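PDB 6AHP: flagellar protein FliL from Vibrio alginolyticus, which probably assists the bacterial flagellar motor as a stomatin-like protein associated with the flagellar basal body, here seen as its periplasmic core. Local coordinates for residues Q14-N19 and L52-L57; S59-A64 and V102-F107; V66-S71 and R75-D80. All blocks are in the same frame, centred on the assembly; numbering follows the deposited sequence.

Interaction 1 of 3, residues Q14-N19 and L52-L57; sequences QAFVFN and LIESSL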
loop_
_atom_site.group_PDB
_atom_site.type_symbol
_atom_site.label_atom_id
_atom_site.label_comp_id
_atom_site.label_asym_id
_atom_site.label_seq_id
_atom_site.Cartn_x
_atom_site.Cartn_y
_atom_site.Cartn_z
ATOM N N GLN A 14 -6.466 7.701 8.508
ATOM C CA GLN A 14 -5.066 8.108 8.584
ATOM C C GLN A 14 -4.646 8.818 7.301
ATOM O O GLN A 14 -4.687 8.227 6.212
ATOM C CB GLN A 14 -4.171 6.898 8.841
ATOM C CG GLN A 14 -2.678 7.219 8.860
ATOM C CD GLN A 14 -2.233 7.887 10.153
ATOM O OE1 GLN A 14 -2.603 9.033 10.443
ATOM N NE2 GLN A 14 -1.440 7.172 10.940
ATOM N N ALA A 15 -4.215 10.070 7.436
ATOM C CA ALA A 15 -3.724 10.829 6.291
ATOM C C ALA A 15 -2.491 10.171 5.684
ATOM O O ALA A 15 -1.678 9.557 6.379
ATOM C CB ALA A 15 -3.385 12.259 6.697
ATOM N N PHE A 16 -2.354 10.304 4.366
ATOM C CA PHE A 16 -1.176 9.807 3.668
ATOM C C PHE A 16 -0.074 10.858 3.719
ATOM O O PHE A 16 -0.275 12.007 3.291
ATOM C CB PHE A 16 -1.520 9.428 2.228
ATOM C CG PHE A 16 -2.478 8.296 2.157
ATOM C CD1 PHE A 16 -2.022 6.994 2.112
ATOM C CD2 PHE A 16 -3.840 8.530 2.247
ATOM C CE1 PHE A 16 -2.923 5.923 2.096
ATOM C CE2 PHE A 16 -4.750 7.480 2.240
ATOM C CZ PHE A 16 -4.291 6.168 2.162
ATOM N N VAL A 17 1.078 10.460 4.250
ATOM C CA VAL A 17 2.280 11.288 4.292
ATOM C C VAL A 17 3.378 10.550 3.536
ATOM O O VAL A 17 3.692 9.395 3.853
ATOM C CB VAL A 17 2.726 11.573 5.733
ATOM C CG1 VAL A 17 4.032 12.357 5.727
ATOM C CG2 VAL A 17 1.620 12.273 6.499
ATOM N N PHE A 18 3.961 11.213 2.541
ATOM C CA PHE A 18 4.964 10.577 1.703
ATOM C C PHE A 18 5.877 11.652 1.142
ATOM O O PHE A 18 5.475 12.807 0.976
ATOM C CB PHE A 18 4.321 9.778 0.565
ATOM C CG PHE A 18 3.438 10.605 -0.308
ATOM C CD1 PHE A 18 2.148 10.914 0.088
ATOM C CD2 PHE A 18 3.908 11.099 -1.510
ATOM C CE1 PHE A 18 1.347 11.684 -0.695
ATOM C CE2 PHE A 18 3.105 11.880 -2.303
ATOM C CZ PHE A 18 1.812 12.172 -1.889
ATOM N N ASN A 19 7.089 11.299 0.819
ATOM C CA ASN A 19 8.077 12.184 0.285
ATOM C C ASN A 19 8.036 12.239 -1.197
ATOM O O ASN A 19 7.456 11.400 -1.790
ATOM C CB ASN A 19 9.460 11.804 0.745
ATOM C CG ASN A 19 9.495 11.289 2.156
ATOM O OD1 ASN A 19 9.662 10.109 2.372
ATOM N ND2 ASN A 19 9.309 12.173 3.126
ATOM N N LEU A 52 -5.613 -3.298 1.430
ATOM C CA LEU A 52 -5.225 -3.268 0.023
ATOM C C LEU A 52 -5.428 -1.868 -0.562
ATOM O O LEU A 52 -4.573 -1.361 -1.292
ATOM C CB LEU A 52 -6.041 -4.310 -0.738
ATOM C CG LEU A 52 -5.846 -4.376 -2.241
ATOM C CD1 LEU A 52 -4.408 -4.860 -2.473
ATOM C CD2 LEU A 52 -6.817 -5.317 -2.890
ATOM N N ILE A 53 -6.535 -1.215 -0.194
ATOM C CA ILE A 53 -6.832 0.113 -0.714
ATOM C C ILE A 53 -5.773 1.114 -0.249
ATOM O O ILE A 53 -5.248 1.892 -1.040
ATOM C CB ILE A 53 -8.256 0.539 -0.305
ATOM C CG1 ILE A 53 -9.279 -0.302 -1.092
ATOM C CG2 ILE A 53 -8.475 2.050 -0.565
ATOM C CD1 ILE A 53 -10.721 -0.253 -0.574
ATOM N N GLU A 54 -5.437 1.093 1.041
ATOM C CA GLU A 54 -4.437 2.026 1.555
ATOM C C GLU A 54 -3.087 1.802 0.914
ATOM O O GLU A 54 -2.330 2.755 0.688
ATOM C CB GLU A 54 -4.309 1.892 3.071
ATOM C CG GLU A 54 -5.518 2.323 3.848
ATOM C CD GLU A 54 -5.461 1.766 5.262
ATOM O OE1 GLU A 54 -4.337 1.557 5.772
ATOM O OE2 GLU A 54 -6.525 1.496 5.854
ATOM N N SER A 55 -2.761 0.544 0.624
ATOM C CA SER A 55 -1.484 0.221 0.006
ATOM C C SER A 55 -1.442 0.672 -1.450
ATOM O O SER A 55 -0.394 1.109 -1.942
ATOM C CB SER A 55 -1.241 -1.283 0.116
ATOM O OG SER A 55 0.146 -1.512 0.068
ATOM N N SER A 56 -2.564 0.532 -2.164
ATOM C CA SER A 56 -2.660 1.045 -3.524
ATOM C C SER A 56 -2.460 2.556 -3.556
ATOM O O SER A 56 -1.737 3.076 -4.407
ATOM C CB SER A 56 -4.020 0.687 -4.116
ATOM O OG SER A 56 -4.236 1.329 -5.354
ATOM N N LEU A 57 -3.135 3.275 -2.654
ATOM C CA LEU A 57 -2.998 4.727 -2.581
ATOM C C LEU A 57 -1.541 5.138 -2.344
ATOM O O LEU A 57 -1.014 6.026 -3.024
ATOM C CB LEU A 57 -3.906 5.274 -1.476
ATOM C CG LEU A 57 -5.383 5.438 -1.916
ATOM C CD1 LEU A 57 -6.340 5.726 -0.765
ATOM C CD2 LEU A 57 -5.543 6.468 -3.045
#

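Interaction 2 of 3, residues S59-A64 and V102-F107; sequences STFASA and VLFTDF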
loop_
_atom_site.group_PDB
_atom_site.type_symbol
_atom_site.label_atom_id
_atom_site.label_comp_id
_atom_site.label_asym_id
_atom_site.label_seq_id
_atom_site.Cartn_x
_atom_site.Cartn_y
_atom_site.Cartn_z
ATOM N N SER A 59 1.118 3.441 -3.013
ATOM C CA SER A 59 1.854 3.148 -4.241
ATOM C C SER A 59 1.646 4.234 -5.281
ATOM O O SER A 59 2.592 4.632 -5.975
ATOM C CB SER A 59 1.429 1.804 -4.824
ATOM O OG SER A 59 1.889 0.726 -4.041
ATOM N N THR A 60 0.405 4.709 -5.429
ATOM C CA THR A 60 0.144 5.740 -6.420
ATOM C C THR A 60 0.905 7.008 -6.084
ATOM O O THR A 60 1.576 7.577 -6.942
ATOM C CB THR A 60 -1.339 6.058 -6.520
ATOM O OG1 THR A 60 -2.065 4.861 -6.842
ATOM C CG2 THR A 60 -1.534 7.115 -7.628
ATOM N N PHE A 61 0.787 7.474 -4.840
ATOM C CA PHE A 61 1.454 8.708 -4.425
ATOM C C PHE A 61 2.983 8.592 -4.464
ATOM O O PHE A 61 3.666 9.577 -4.748
ATOM C CB PHE A 61 0.999 9.090 -3.022
ATOM C CG PHE A 61 -0.485 9.302 -2.896
ATOM C CD1 PHE A 61 -1.230 9.758 -3.973
ATOM C CD2 PHE A 61 -1.130 9.063 -1.688
ATOM C CE1 PHE A 61 -2.595 9.961 -3.855
ATOM C CE2 PHE A 61 -2.499 9.273 -1.557
ATOM C CZ PHE A 61 -3.230 9.718 -2.649
ATOM N N ALA A 62 3.535 7.414 -4.171
ATOM C CA ALA A 62 4.986 7.247 -4.197
ATOM C C ALA A 62 5.567 7.542 -5.576
ATOM O O ALA A 62 6.684 8.063 -5.680
ATOM C CB ALA A 62 5.365 5.831 -3.759
ATOM N N SER A 63 4.827 7.236 -6.644
ATOM C CA SER A 63 5.308 7.439 -8.004
ATOM C C SER A 63 4.809 8.744 -8.613
ATOM O O SER A 63 4.643 8.825 -9.830
ATOM C CB SER A 63 4.903 6.270 -8.894
ATOM O OG SER A 63 3.553 6.423 -9.308
ATOM N N ALA A 64 4.558 9.760 -7.803
ATOM C CA ALA A 64 4.245 11.082 -8.320
ATOM C C ALA A 64 5.455 12.004 -8.169
ATOM O O ALA A 64 6.262 11.840 -7.254
ATOM C CB ALA A 64 3.040 11.668 -7.591
ATOM N N VAL A 102 -11.989 7.914 -5.326
ATOM C CA VAL A 102 -11.443 8.375 -4.057
ATOM C C VAL A 102 -11.520 9.901 -4.064
ATOM O O VAL A 102 -11.448 10.552 -5.107
ATOM C CB VAL A 102 -10.001 7.850 -3.797
ATOM C CG1 VAL A 102 -9.111 8.136 -4.926
ATOM C CG2 VAL A 102 -9.404 8.439 -2.514
ATOM N N LEU A 103 -11.703 10.458 -2.883
ATOM C CA LEU A 103 -11.877 11.884 -2.647
ATOM C C LEU A 103 -10.692 12.358 -1.819
ATOM O O LEU A 103 -10.325 11.697 -0.845
ATOM C CB LEU A 103 -13.186 12.157 -1.876
ATOM C CG LEU A 103 -14.510 11.672 -2.442
ATOM C CD1 LEU A 103 -15.677 12.010 -1.485
ATOM C CD2 LEU A 103 -14.716 12.302 -3.786
ATOM N N PHE A 104 -10.083 13.476 -2.229
ATOM C CA PHE A 104 -9.044 14.145 -1.454
ATOM C C PHE A 104 -9.700 15.357 -0.782
ATOM O O PHE A 104 -10.122 16.301 -1.462
ATOM C CB PHE A 104 -7.870 14.582 -2.340
ATOM C CG PHE A 104 -7.190 13.447 -3.109
ATOM C CD1 PHE A 104 -7.413 12.123 -2.794
ATOM C CD2 PHE A 104 -6.282 13.734 -4.125
ATOM C CE1 PHE A 104 -6.780 11.094 -3.492
ATOM C CE2 PHE A 104 -5.636 12.706 -4.845
ATOM C CZ PHE A 104 -5.893 11.392 -4.531
ATOM N N THR A 105 -9.772 15.314 0.522
ATOM C CA THR A 105 -10.306 16.372 1.342
ATOM C C THR A 105 -9.239 17.368 1.798
ATOM O O THR A 105 -9.570 18.461 1.990
ATOM C CB THR A 105 -11.129 15.904 2.538
ATOM O OG1 THR A 105 -10.351 15.103 3.386
ATOM C CG2 THR A 105 -12.321 15.138 2.090
ATOM N N ASP A 106 -7.961 16.931 1.918
ATOM C CA ASP A 106 -6.818 17.785 2.201
ATOM C C ASP A 106 -5.682 17.400 1.269
ATOM O O ASP A 106 -5.452 16.249 1.044
ATOM C CB ASP A 106 -6.324 17.667 3.607
ATOM C CG ASP A 106 -7.457 17.828 4.637
ATOM O OD1 ASP A 106 -8.631 17.885 4.271
ATOM O OD2 ASP A 106 -7.168 17.872 5.858
ATOM N N PHE A 107 -5.021 18.396 0.742
ATOM C CA PHE A 107 -3.917 18.189 -0.155
ATOM C C PHE A 107 -2.915 19.287 0.044
ATOM O O PHE A 107 -3.124 20.377 -0.395
ATOM C CB PHE A 107 -4.429 18.304 -1.546
ATOM C CG PHE A 107 -3.669 17.516 -2.542
ATOM C CD1 PHE A 107 -2.315 17.588 -2.605
ATOM C CD2 PHE A 107 -4.327 16.749 -3.452
ATOM C CE1 PHE A 107 -1.628 16.877 -3.533
ATOM C CE2 PHE A 107 -3.646 16.045 -4.377
ATOM C CZ PHE A 107 -2.295 16.110 -4.411
#

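Interaction 3 of 3, residues V66-S71 and R75-D80; sequences VDQLRS and RVELRD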
loop_
_atom_site.group_PDB
_atom_site.type_symbol
_atom_site.label_atom_id
_atom_site.label_comp_id
_atom_site.label_asym_id
_atom_site.label_seq_id
_atom_site.Cartn_x
_atom_site.Cartn_y
_atom_site.Cartn_z
ATOM N N VAL A 66 7.250 15.989 -7.882
ATOM C CA VAL A 66 6.946 17.293 -7.303
ATOM C C VAL A 66 6.444 18.267 -8.365
ATOM O O VAL A 66 5.688 19.192 -8.045
ATOM C CB VAL A 66 8.173 17.851 -6.542
ATOM C CG1 VAL A 66 9.315 18.144 -7.492
ATOM C CG2 VAL A 66 7.798 19.090 -5.719
ATOM N N ASP A 67 6.813 18.070 -9.635
ATOM C CA ASP A 67 6.280 18.943 -10.677
ATOM C C ASP A 67 4.803 18.645 -10.937
ATOM O O ASP A 67 4.007 19.574 -11.124
ATOM C CB ASP A 67 7.116 18.834 -11.965
ATOM C CG ASP A 67 8.303 19.840 -12.003
ATOM O OD1 ASP A 67 8.136 21.000 -11.568
ATOM O OD2 ASP A 67 9.412 19.474 -12.459
ATOM N N GLN A 68 4.400 17.388 -10.908
ATOM C CA GLN A 68 2.965 17.043 -11.067
ATOM C C GLN A 68 2.040 17.433 -9.892
ATOM O O GLN A 68 0.836 17.413 -10.033
ATOM C CB GLN A 68 2.742 15.557 -11.508
ATOM C CG GLN A 68 1.301 15.020 -11.391
ATOM C CD GLN A 68 1.012 13.670 -11.984
ATOM O OE1 GLN A 68 0.183 13.563 -12.853
ATOM N NE2 GLN A 68 1.623 12.623 -11.445
ATOM N N LEU A 69 2.592 17.708 -8.737
ATOM C CA LEU A 69 1.813 18.202 -7.647
ATOM C C LEU A 69 1.623 19.686 -7.841
ATOM O O LEU A 69 0.605 20.247 -7.491
ATOM C CB LEU A 69 2.535 17.947 -6.379
ATOM C CG LEU A 69 2.696 16.479 -6.233
ATOM C CD1 LEU A 69 3.908 16.209 -5.410
ATOM C CD2 LEU A 69 1.478 15.877 -5.625
ATOM N N ARG A 70 2.582 20.352 -8.438
ATOM C CA ARG A 70 2.394 21.795 -8.548
ATOM C C ARG A 70 1.477 22.201 -9.699
ATOM O O ARG A 70 1.022 23.352 -9.739
ATOM C CB ARG A 70 3.748 22.492 -8.706
ATOM C CG ARG A 70 4.557 22.595 -7.419
ATOM C CD ARG A 70 5.030 24.027 -7.175
ATOM N NE ARG A 70 6.007 24.109 -6.091
ATOM C CZ ARG A 70 6.290 25.219 -5.410
ATOM N NH1 ARG A 70 7.197 25.191 -4.442
ATOM N NH2 ARG A 70 5.667 26.357 -5.690
ATOM N N SER A 71 1.161 21.289 -10.611
ATOM C CA SER A 71 0.298 21.564 -11.757
ATOM C C SER A 71 -1.156 21.230 -11.420
ATOM O O SER A 71 -1.443 20.111 -10.972
ATOM C CB SER A 71 0.747 20.755 -12.972
ATOM O OG SER A 71 0.384 21.404 -14.173
ATOM N N ARG A 75 -2.824 17.372 -10.684
ATOM C CA ARG A 75 -3.517 16.945 -9.475
ATOM C C ARG A 75 -4.792 16.192 -9.810
ATOM O O ARG A 75 -5.071 15.157 -9.199
ATOM C CB ARG A 75 -3.786 18.140 -8.564
ATOM C CG ARG A 75 -2.536 18.564 -7.809
ATOM C CD ARG A 75 -2.795 19.700 -6.850
ATOM N NE ARG A 75 -3.489 20.816 -7.486
ATOM C CZ ARG A 75 -2.892 21.898 -7.980
ATOM N NH1 ARG A 75 -1.568 22.032 -7.930
ATOM N NH2 ARG A 75 -3.628 22.854 -8.524
ATOM N N VAL A 76 -5.560 16.667 -10.791
ATOM C CA VAL A 76 -6.657 15.863 -11.320
ATOM C C VAL A 76 -6.129 14.517 -11.799
ATOM O O VAL A 76 -6.712 13.463 -11.528
ATOM C CB VAL A 76 -7.369 16.621 -12.462
ATOM C CG1 VAL A 76 -8.455 15.754 -13.091
ATOM C CG2 VAL A 76 -7.938 17.936 -11.956
ATOM N N GLU A 77 -5.006 14.544 -12.515
ATOM C CA GLU A 77 -4.426 13.326 -13.062
ATOM C C GLU A 77 -4.035 12.354 -11.947
ATOM O O GLU A 77 -4.277 11.150 -12.050
ATOM C CB GLU A 77 -3.222 13.706 -13.912
ATOM C CG GLU A 77 -2.815 12.666 -14.911
ATOM C CD GLU A 77 -1.306 12.574 -15.040
ATOM O OE1 GLU A 77 -0.727 13.457 -15.712
ATOM O OE2 GLU A 77 -0.709 11.629 -14.472
ATOM N N LEU A 78 -3.449 12.879 -10.867
ATOM C CA LEU A 78 -3.117 12.068 -9.699
ATOM C C LEU A 78 -4.360 11.442 -9.063
ATOM O O LEU A 78 -4.356 10.257 -8.711
ATOM C CB LEU A 78 -2.369 12.919 -8.677
ATOM C CG LEU A 78 -1.543 12.103 -7.677
ATOM C CD1 LEU A 78 -0.497 11.243 -8.364
ATOM C CD2 LEU A 78 -0.936 12.994 -6.610
ATOM N N ARG A 79 -5.416 12.242 -8.870
ATOM C CA ARG A 79 -6.656 11.723 -8.304
ATOM C C ARG A 79 -7.217 10.590 -9.156
ATOM O O ARG A 79 -7.584 9.537 -8.626
ATOM C CB ARG A 79 -7.697 12.844 -8.170
ATOM C CG ARG A 79 -7.252 14.083 -7.388
ATOM C CD ARG A 79 -8.436 14.984 -6.952
ATOM N NE ARG A 79 -9.113 15.631 -8.078
ATOM C CZ ARG A 79 -10.193 15.146 -8.691
ATOM N NH1 ARG A 79 -10.740 15.801 -9.715
ATOM N NH2 ARG A 79 -10.725 14.002 -8.287
ATOM N N ASP A 80 -7.300 10.797 -10.483
ATOM C CA ASP A 80 -7.853 9.772 -11.373
ATOM C C ASP A 80 -7.010 8.507 -11.376
ATOM O O ASP A 80 -7.554 7.395 -11.421
ATOM C CB ASP A 80 -7.965 10.289 -12.810
ATOM C CG ASP A 80 -9.041 11.346 -12.973
ATOM O OD1 ASP A 80 -9.949 11.412 -12.113
ATOM O OD2 ASP A 80 -8.953 12.120 -13.958
#

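Interaction 1 of 3, residues Q14-N19 and L52-L57
The ring of Phe16, on strand 7-21, meets helix 50-62 at the backbone of Glu54 and the side chain of Leu57. At the far end of the ring, Phe16 CE1 lies 3.5 Å from Glu54 O, and this carbonyl oxygen sits at the edge of the ring, near its plane. Two carbons of Leu57 complete the first shell. Phe16 CZ comes within 3.6 Å of Leu57 CD1, the methyl approaching obliquely, and within 3.8 Å of Leu57 CB, so the ring end touches both the root and one branch of the leucine. The two side chains cross at about a right angle. From Glu54 the side chain adds little, its CB staying 4.4 Å from Phe16 CZ.

The aromatic group is sent out from the strand with CG beside the backbone N and anti to the carbonyl carbon (chi1 -64°), which points the ring end at the helix. Phe16 accounts for 81 Å² of the 139 Å² buried between the two segments.

Further out, backbone hydrogen bonds tie Phe16 to Ile31 and Phe18 to Val29, fixing the strand in the antiparallel sheet, while Leu57 rests on Ile86 of helix 72-94. Ser55, pointing away from the strand, gives its OG to Phe104 O of the second subunit, so the same turn of helix serves the sheet on one side and the neighbouring subunit on another.

No hydrogen bond crosses between these two segments. The packing of helix on sheet here, consistent with a stomatin-like (SPFH) domain, rests on dispersion between buried hydrocarbon groups. To this the Glu54 carbonyl probably adds a modest electrostatic attraction, since its negative oxygen faces the slightly positive C-H rim of the phenylalanine.

Interaction 2 of 3, residues S59-A64 and V102-F107
Thr60 OG1, next to the Phe61 that meets Phe104 across this contact, has two hydrogen-bond partners, Ser56 O one helical turn back and Asp85 OD2 on helix 72-94. The bond to Asp85 ties the end of helix 50-62 to the long helix.

Phe61 and Phe104 reach for each other from opposite directions and meet as an offset edge-to-face pair. The edge of Phe61 is turned to the face of Phe104, with the planes at 71° and the centroids 5.6 Å apart. Phe61 CE1 and Phe104 CZ approach to 3.7 Å, and Phe61 CZ stands 3.9 Å from Phe104 CE1, so the outer ends of the rings do the touching. Each ring leaves its backbone with CG beside the N (chi1 -59° for Phe61 and -58° for Phe104), which aims the two at each other from helix and strand.

Around the pair, Phe61 also meets Phe18 and Ile31, and Phe104 lies on Arg79. Just past Phe104 the strand is broken by a classic beta bulge, where Thr105 and Asp106 both pair with Lys32 of strand 26-38, and the chain turns a corner there.

Between the two segments the link is wholly aromatic and apolar, burying 76 Å². The edge-to-face geometry probably adds a mild electrostatic attraction to dispersion, lessened by the offset, and the pair joins the helix end to an outer strand.

Interaction 3 of 3, residues V66-S71 and R75-D80
A tight junction between two consecutive helices links the short, weakly bonded helix 66-70 to the start of helix 72-94; the axes of segments 66-70 and 75-80 run at 108° to each other and come within 9.0 Å. Arg75 and the carbonyls of Leu69 and Ser71 make the junction. Arg75 N donates to Ser71 O at 3.1 Å, a first-turn bond of the long helix, for which Ser71 holds the N-cap position although its side chain makes no capping bond.

The arginine side chain then folds back over the corner. A bend at chi3 (-51°) brings Arg75 NH1 to 2.8 Å from Leu69 O, with an N-H...O angle of 150° and the oxygen close to the guanidinium plane. Ser71 O, meanwhile, lies over one face of the guanidinium, 3.6 Å above it and displaced toward the rim. The cation is thus probably held by local attraction to the carbonyl oxygens of Leu69 and Ser71.

Beside the junction, Gln68 stretches out to Glu77, the two side chains crossing at about a right angle. The orientation of the glutamine amide is doubtful, so the bonding of this pair stays open.

Toward the sheet the corner is closed by leucines, which also pack on Phe107 of strand 101-109: Leu69 CD2 meets Leu78 CD2 at 3.9 Å.

Overall arrangement
Interactions 1 and 2 share helix 50-62 and the three-stranded sheet; their centres are about 7 Å apart. They merge through phenylalanines, with Phe18 CZ 3.4 Å from Phe61 CB and Phe16 CG 3.8 Å from Phe61 CE2. Interaction 3 lies about 9 Å from interaction 2, centre to centre, and adjoins it through Ala64 CB and Leu78 CD1 at 3.6 Å, and through Phe107 CE1 and Leu69 CD2 at 3.9 Å. Interactions 1 and 3, with centres about 16 Å apart, do not touch, so interaction 2 lies between them and touches both. Interactions 1 and 2 also reach the second subunit.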